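Local coordinates for protein ubiquinol-cytochrome C chaperone (Brucella abortus NCTC 8038, PDB 6RWT) that probably acts as an assembly chaperone related to mitochondrial Cbp3, which interacts with newly synthesised cytochrome b during assembly of respiratory complex III, at residues M49-H59 and L148-L159. Sequence-based numbering, arbitrary orientation.
Sequences MLSLHIFLALH and LGAYVLQCRDCL
Leu56 carries the tight part of this contact, a helix pair running in roughly the same direction inside the all-helical fold of the chaperone, where helix 43-61 meets helix 145-161. The short segments run at 34° to each other, 10.2 Å between axes at closest approach, and draw together toward their C-terminal ends. There Leu56 points into the partner helix and splits its two methyls: CD1 lies 3.9 Å from Cys155 CB, while CD2 faces the backbone between Val152 O and Arg156 N. Leu159 comes back from the other helix, setting its CD1 3.7 Å from Leu56 O. One turn earlier both methyls of Leu52 rest on Val152 CG2, the closer being CD2 at 3.8 Å. At the N-terminal ends of these two segments the backbones stand farther apart, and Met49 CE and Leu148 CD2 bridge them tip to tip, with Ile135 packing on both side chains.

The looser flank is His59, partly exposed, whose ring edge meets the aliphatic part of Arg156 at CE1 to CG, 4.0 Å. His59 NE2 is hydrogen-bonded to Asp120 OD1, and Arg156 NH1 to Leu119 O, while Arg156 NE and NH2 both donate to Asp157 OD1 in a side-on salt bridge.

The one hydrogen bond between the segments lies on a buried flank, beside Ile24 and Ala27 of helix 2-28. A chi1 of -72° leaves His53 ND1 donating to Met49 O, one turn earlier in the same helix, and NE2 at Tyr151, so the ring is gripped edge-on at both nitrogens. The bond across the contact joins His53 NE2 and Tyr151 OH, 2.8 Å apart.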
ATOM      1  N   MET A  49      -2.059   7.251  -2.681  1.00 15.99           N
ATOM      2  CA  MET A  49      -3.058   6.257  -2.260  1.00 16.23           C
ATOM      3  C   MET A  49      -2.598   4.815  -2.529  1.00 15.17           C
ATOM      4  O   MET A  49      -2.773   3.940  -1.663  1.00 15.23           O
ATOM      5  CB  MET A  49      -4.433   6.531  -2.897  1.00 16.89           C
ATOM      6  CG  MET A  49      -5.125   7.815  -2.413  1.00 18.05           C
ATOM      7  SD  MET A  49      -5.452   7.870  -0.631  1.00 21.33           S
ATOM      8  CE  MET A  49      -4.026   8.771  -0.068  1.00 21.03           C
ATOM      9  N   LEU A  50      -1.981   4.546  -3.677  1.00 14.63           N
ATOM     10  CA  LEU A  50      -1.485   3.184  -3.930  1.00 14.50           C
ATOM     11  C   LEU A  50      -0.400   2.785  -2.918  1.00 14.80           C
ATOM     12  O   LEU A  50      -0.466   1.714  -2.319  1.00 14.86           O
ATOM     13  CB  LEU A  50      -0.980   3.025  -5.366  1.00 15.21           C
ATOM     14  CG  LEU A  50      -0.479   1.624  -5.756  1.00 16.51           C
ATOM     15  CD1 LEU A  50      -1.575   0.563  -5.700  1.00 17.70           C
ATOM     16  CD2 LEU A  50       0.160   1.655  -7.133  1.00 17.18           C
ATOM     17  N   SER A  51       0.587   3.662  -2.727  1.00 14.20           N
ATOM     18  CA  SER A  51       1.683   3.405  -1.783  1.00 15.31           C
ATOM     19  C   SER A  51       1.197   3.226  -0.334  1.00 15.20           C
ATOM     20  O   SER A  51       1.717   2.369   0.389  1.00 15.76           O
ATOM     21  CB  SER A  51       2.765   4.498  -1.882  1.00 16.07           C
ATOM     22  OG  SER A  51       2.274   5.782  -1.551  1.00 17.27           O
ATOM     23  N   LEU A  52       0.194   4.010   0.077  1.00 15.58           N
ATOM     24  CA  LEU A  52      -0.408   3.841   1.408  1.00 16.05           C
ATOM     25  C   LEU A  52      -0.979   2.425   1.592  1.00 16.32           C
ATOM     26  O   LEU A  52      -0.760   1.797   2.631  1.00 16.66           O
ATOM     27  CB  LEU A  52      -1.496   4.905   1.646  1.00 16.30           C
ATOM     28  CG  LEU A  52      -2.358   4.785   2.904  1.00 17.51           C
ATOM     29  CD1 LEU A  52      -1.499   4.860   4.159  1.00 17.86           C
ATOM     30  CD2 LEU A  52      -3.425   5.876   2.923  1.00 18.97           C
ATOM     31  N   HIS A  53      -1.723   1.947   0.591  1.00 15.67           N
ATOM     32  CA  HIS A  53      -2.378   0.633   0.671  1.00 15.57           C
ATOM     33  C   HIS A  53      -1.378  -0.532   0.535  1.00 14.67           C
ATOM     34  O   HIS A  53      -1.508  -1.556   1.226  1.00 16.20           O
ATOM     35  CB  HIS A  53      -3.556   0.550  -0.329  1.00 16.51           C
ATOM     36  CG  HIS A  53      -4.737   1.382   0.082  1.00 16.72           C
ATOM     37  ND1 HIS A  53      -4.804   2.750  -0.100  1.00 16.46           N
ATOM     38  CD2 HIS A  53      -5.885   1.033   0.709  1.00 18.06           C
ATOM     39  CE1 HIS A  53      -5.949   3.200   0.392  1.00 17.32           C
ATOM     40  NE2 HIS A  53      -6.615   2.179   0.899  1.00 18.50           N
ATOM     41  N   ILE A  54      -0.355  -0.362  -0.307  1.00 14.76           N
ATOM     42  CA  ILE A  54       0.750  -1.322  -0.382  1.00 15.60           C
ATOM     43  C   ILE A  54       1.498  -1.399   0.968  1.00 15.39           C
ATOM     44  O   ILE A  54       1.739  -2.498   1.488  1.00 15.23           O
ATOM     45  CB  ILE A  54       1.714  -0.983  -1.557  1.00 15.29           C
ATOM     46  CG1 ILE A  54       1.019  -1.199  -2.905  1.00 16.12           C
ATOM     47  CG2 ILE A  54       3.013  -1.783  -1.470  1.00 15.05           C
ATOM     48  CD1 ILE A  54       0.824  -2.649  -3.328  1.00 16.48           C
ATOM     49  N   PHE A  55       1.816  -0.236   1.549  1.00 15.08           N
ATOM     50  CA  PHE A  55       2.426  -0.181   2.872  1.00 16.08           C
ATOM     51  C   PHE A  55       1.620  -0.991   3.906  1.00 15.50           C
ATOM     52  O   PHE A  55       2.186  -1.751   4.686  1.00 16.24           O
ATOM     53  CB  PHE A  55       2.592   1.272   3.377  1.00 16.75           C
ATOM     54  CG  PHE A  55       2.601   1.372   4.876  1.00 19.41           C
ATOM     55  CD1 PHE A  55       3.756   1.112   5.588  1.00 20.77           C
ATOM     56  CD2 PHE A  55       1.426   1.655   5.581  1.00 19.93           C
ATOM     57  CE1 PHE A  55       3.752   1.143   6.980  1.00 22.55           C
ATOM     58  CE2 PHE A  55       1.412   1.678   6.964  1.00 20.46           C
ATOM     59  CZ  PHE A  55       2.581   1.427   7.663  1.00 22.19           C
ATOM     60  N   LEU A  56       0.306  -0.781   3.944  1.00 15.55           N
ATOM     61  CA  LEU A  56      -0.539  -1.492   4.916  1.00 15.92           C
ATOM     62  C   LEU A  56      -0.404  -3.009   4.782  1.00 16.54           C
ATOM     63  O   LEU A  56      -0.313  -3.718   5.792  1.00 17.85           O
ATOM     64  CB  LEU A  56      -2.009  -1.065   4.807  1.00 16.59           C
ATOM     65  CG  LEU A  56      -2.378   0.229   5.540  1.00 17.97           C
ATOM     66  CD1 LEU A  56      -3.661   0.844   4.993  1.00 18.77           C
ATOM     67  CD2 LEU A  56      -2.498  -0.008   7.043  1.00 19.65           C
ATOM     68  N   ALA A  57      -0.371  -3.499   3.546  1.00 15.37           N
ATOM     69  CA  ALA A  57      -0.171  -4.944   3.302  1.00 16.93           C
ATOM     70  C   ALA A  57       1.205  -5.448   3.771  1.00 17.04           C
ATOM     71  O   ALA A  57       1.298  -6.462   4.471  1.00 17.28           O
ATOM     72  CB  ALA A  57      -0.378  -5.268   1.829  1.00 17.21           C
ATOM     73  N   LEU A  58       2.263  -4.742   3.388  1.00 16.89           N
ATOM     74  CA  LEU A  58       3.627  -5.128   3.781  1.00 17.66           C
ATOM     75  C   LEU A  58       3.819  -5.082   5.302  1.00 18.92           C
ATOM     76  O   LEU A  58       4.454  -5.974   5.875  1.00 20.02           O
ATOM     77  CB  LEU A  58       4.674  -4.239   3.092  1.00 18.65           C
ATOM     78  CG  LEU A  58       4.692  -4.195   1.554  1.00 21.11           C
ATOM     79  CD1 LEU A  58       5.832  -3.319   1.041  1.00 21.03           C
ATOM     80  CD2 LEU A  58       4.742  -5.570   0.911  1.00 21.65           C
ATOM     81  N   HIS A  59       3.267  -4.043   5.933  1.00 18.82           N
ATOM     82  CA  HIS A  59       3.309  -3.859   7.391  1.00 19.75           C
ATOM     83  C   HIS A  59       2.680  -5.047   8.135  1.00 19.62           C
ATOM     84  O   HIS A  59       3.230  -5.519   9.141  1.00 22.60           O
ATOM     85  CB  HIS A  59       2.624  -2.521   7.731  1.00 20.49           C
ATOM     86  CG  HIS A  59       2.533  -2.215   9.193  1.00 22.21           C
ATOM     87  ND1 HIS A  59       1.368  -2.382   9.907  1.00 23.17           N
ATOM     88  CD2 HIS A  59       3.448  -1.732  10.070  1.00 21.95           C
ATOM     89  CE1 HIS A  59       1.571  -2.028  11.164  1.00 23.34           C
ATOM     90  NE2 HIS A  59       2.823  -1.624  11.289  1.00 23.12           N
ATOM     91  N   LEU A 148      -8.799  10.477   7.259  1.00 24.39           N
ATOM     92  CA  LEU A 148      -7.980   9.487   6.555  1.00 23.20           C
ATOM     93  C   LEU A 148      -7.195   8.637   7.569  1.00 23.67           C
ATOM     94  O   LEU A 148      -7.093   7.417   7.412  1.00 21.95           O
ATOM     95  CB  LEU A 148      -7.040  10.160   5.551  1.00 23.90           C
ATOM     96  CG  LEU A 148      -6.170   9.232   4.687  1.00 23.03           C
ATOM     97  CD1 LEU A 148      -7.000   8.204   3.927  1.00 23.21           C
ATOM     98  CD2 LEU A 148      -5.302  10.029   3.717  1.00 24.28           C
ATOM     99  N   GLY A 149      -6.664   9.277   8.609  1.00 23.14           N
ATOM    100  CA  GLY A 149      -5.973   8.559   9.677  1.00 23.67           C
ATOM    101  C   GLY A 149      -6.840   7.531  10.393  1.00 24.56           C
ATOM    102  O   GLY A 149      -6.384   6.414  10.668  1.00 23.97           O
ATOM    103  N   ALA A 150      -8.089   7.891  10.685  1.00 25.88           N
ATOM    104  CA  ALA A 150      -9.046   6.936  11.265  1.00 26.20           C
ATOM    105  C   ALA A 150      -9.250   5.715  10.360  1.00 25.45           C
ATOM    106  O   ALA A 150      -9.252   4.582  10.841  1.00 25.09           O
ATOM    107  CB  ALA A 150     -10.380   7.612  11.557  1.00 26.55           C
ATOM    108  N   TYR A 151      -9.405   5.952   9.058  1.00 23.37           N
ATOM    109  CA  TYR A 151      -9.494   4.860   8.068  1.00 23.58           C
ATOM    110  C   TYR A 151      -8.250   3.960   8.093  1.00 22.45           C
ATOM    111  O   TYR A 151      -8.369   2.735   8.114  1.00 22.03           O
ATOM    112  CB  TYR A 151      -9.738   5.425   6.664  1.00 23.87           C
ATOM    113  CG  TYR A 151      -9.537   4.454   5.509  1.00 22.48           C
ATOM    114  CD1 TYR A 151     -10.537   3.552   5.135  1.00 22.33           C
ATOM    115  CD2 TYR A 151      -8.353   4.465   4.768  1.00 21.62           C
ATOM    116  CE1 TYR A 151     -10.349   2.675   4.073  1.00 21.73           C
ATOM    117  CE2 TYR A 151      -8.155   3.589   3.710  1.00 20.91           C
ATOM    118  CZ  TYR A 151      -9.160   2.703   3.353  1.00 20.47           C
ATOM    119  OH  TYR A 151      -8.977   1.841   2.291  1.00 20.16           O
ATOM    120  N   VAL A 152      -7.066   4.565   8.129  1.00 21.46           N
ATOM    121  CA  VAL A 152      -5.805   3.801   8.129  1.00 20.70           C
ATOM    122  C   VAL A 152      -5.672   2.928   9.395  1.00 22.05           C
ATOM    123  O   VAL A 152      -5.308   1.756   9.305  1.00 21.04           O
ATOM    124  CB  VAL A 152      -4.577   4.727   7.920  1.00 20.22           C
ATOM    125  CG1 VAL A 152      -3.267   3.966   8.097  1.00 19.90           C
ATOM    126  CG2 VAL A 152      -4.612   5.352   6.529  1.00 19.68           C
ATOM    127  N   LEU A 153      -5.989   3.493  10.558  1.00 22.92           N
ATOM    128  CA  LEU A 153      -5.992   2.740  11.825  1.00 24.19           C
ATOM    129  C   LEU A 153      -6.953   1.536  11.784  1.00 23.61           C
ATOM    130  O   LEU A 153      -6.577   0.434  12.186  1.00 23.30           O
ATOM    131  CB  LEU A 153      -6.322   3.659  13.011  1.00 25.55           C
ATOM    132  CG  LEU A 153      -5.178   4.580  13.453  1.00 28.26           C
ATOM    133  CD1 LEU A 153      -5.697   5.842  14.136  1.00 28.72           C
ATOM    134  CD2 LEU A 153      -4.211   3.825  14.358  1.00 30.34           C
ATOM    135  N   GLN A 154      -8.169   1.741  11.276  1.00 23.39           N
ATOM    136  CA  GLN A 154      -9.141   0.645  11.142  1.00 25.33           C
ATOM    137  C   GLN A 154      -8.697  -0.444  10.146  1.00 25.11           C
ATOM    138  O   GLN A 154      -8.920  -1.630  10.399  1.00 24.15           O
ATOM    139  CB  GLN A 154     -10.530   1.179  10.766  1.00 28.38           C
ATOM    140  CG  GLN A 154     -11.185   2.012  11.858  1.00 31.70           C
ATOM    141  CD  GLN A 154     -12.571   2.501  11.474  1.00 36.08           C
ATOM    142  OE1 GLN A 154     -13.351   1.772  10.865  1.00 41.38           O
ATOM    143  NE2 GLN A 154     -12.889   3.735  11.846  1.00 39.29           N
ATOM    144  N   CYS A 155      -8.056  -0.055   9.037  1.00 22.60           N
ATOM    145  CA  CYS A 155      -7.482  -1.041   8.102  1.00 22.37           C
ATOM    146  C   CYS A 155      -6.386  -1.891   8.781  1.00 22.11           C
ATOM    147  O   CYS A 155      -6.316  -3.107   8.575  1.00 21.90           O
ATOM    148  CB  CYS A 155      -6.913  -0.360   6.840  1.00 21.57           C
ATOM    149  SG  CYS A 155      -8.132   0.328   5.673  1.00 21.89           S
ATOM    150  N   ARG A 156      -5.531  -1.250   9.579  1.00 21.29           N
ATOM    151  CA  ARG A 156      -4.485  -1.968  10.315  1.00 18.22           C
ATOM    152  C   ARG A 156      -5.122  -3.017  11.234  1.00 22.74           C
ATOM    153  O   ARG A 156      -4.678  -4.181  11.256  1.00 22.28           O
ATOM    154  CB  ARG A 156      -3.613  -0.985  11.119  1.00 22.68           C
ATOM    155  CG  ARG A 156      -2.370  -1.580  11.790  1.00 23.33           C
ATOM    156  CD  ARG A 156      -2.627  -2.327  13.100  1.00 26.13           C
ATOM    157  NE  ARG A 156      -3.493  -1.570  14.004  1.00 28.43           N
ATOM    158  CZ  ARG A 156      -3.089  -0.610  14.835  1.00 28.80           C
ATOM    159  NH1 ARG A 156      -1.806  -0.262  14.933  1.00 27.39           N
ATOM    160  NH2 ARG A 156      -3.993   0.007  15.592  1.00 31.85           N
ATOM    161  N   ASP A 157      -6.159  -2.607  11.969  1.00 24.37           N
ATOM    162  CA  ASP A 157      -6.877  -3.510  12.880  1.00 26.83           C
ATOM    163  C   ASP A 157      -7.495  -4.696  12.131  1.00 26.41           C
ATOM    164  O   ASP A 157      -7.331  -5.836  12.542  1.00 27.41           O
ATOM    165  CB  ASP A 157      -7.957  -2.750  13.668  1.00 28.85           C
ATOM    166  CG  ASP A 157      -7.376  -1.784  14.712  1.00 31.28           C
ATOM    167  OD1 ASP A 157      -6.158  -1.820  14.994  1.00 31.81           O
ATOM    168  OD2 ASP A 157      -8.160  -0.982  15.271  1.00 34.95           O
ATOM    169  N   CYS A 158      -8.174  -4.424  11.018  1.00 24.39           N
ATOM    170  CA  CYS A 158      -8.787  -5.481  10.204  1.00 27.10           C
ATOM    171  C   CYS A 158      -7.768  -6.478   9.654  1.00 26.30           C
ATOM    172  O   CYS A 158      -7.935  -7.692   9.787  1.00 25.44           O
ATOM    173  CB  CYS A 158      -9.584  -4.864   9.054  1.00 22.29           C
ATOM    174  SG  CYS A 158     -10.208  -6.054   7.838  1.00 31.34           S
ATOM    175  N   LEU A 159      -6.704  -5.958   9.051  1.00 22.40           N
ATOM    176  CA  LEU A 159      -5.650  -6.819   8.511  1.00 22.12           C
ATOM    177  C   LEU A 159      -5.027  -7.724   9.587  1.00 23.61           C
ATOM    178  O   LEU A 159      -4.780  -8.901   9.331  1.00 23.39           O
ATOM    179  CB  LEU A 159      -4.571  -5.991   7.792  1.00 21.40           C
ATOM    180  CG  LEU A 159      -4.977  -5.347   6.453  1.00 22.43           C
ATOM    181  CD1 LEU A 159      -3.957  -4.292   6.045  1.00 21.74           C
ATOM    182  CD2 LEU A 159      -5.159  -6.372   5.336  1.00 22.15           C
TER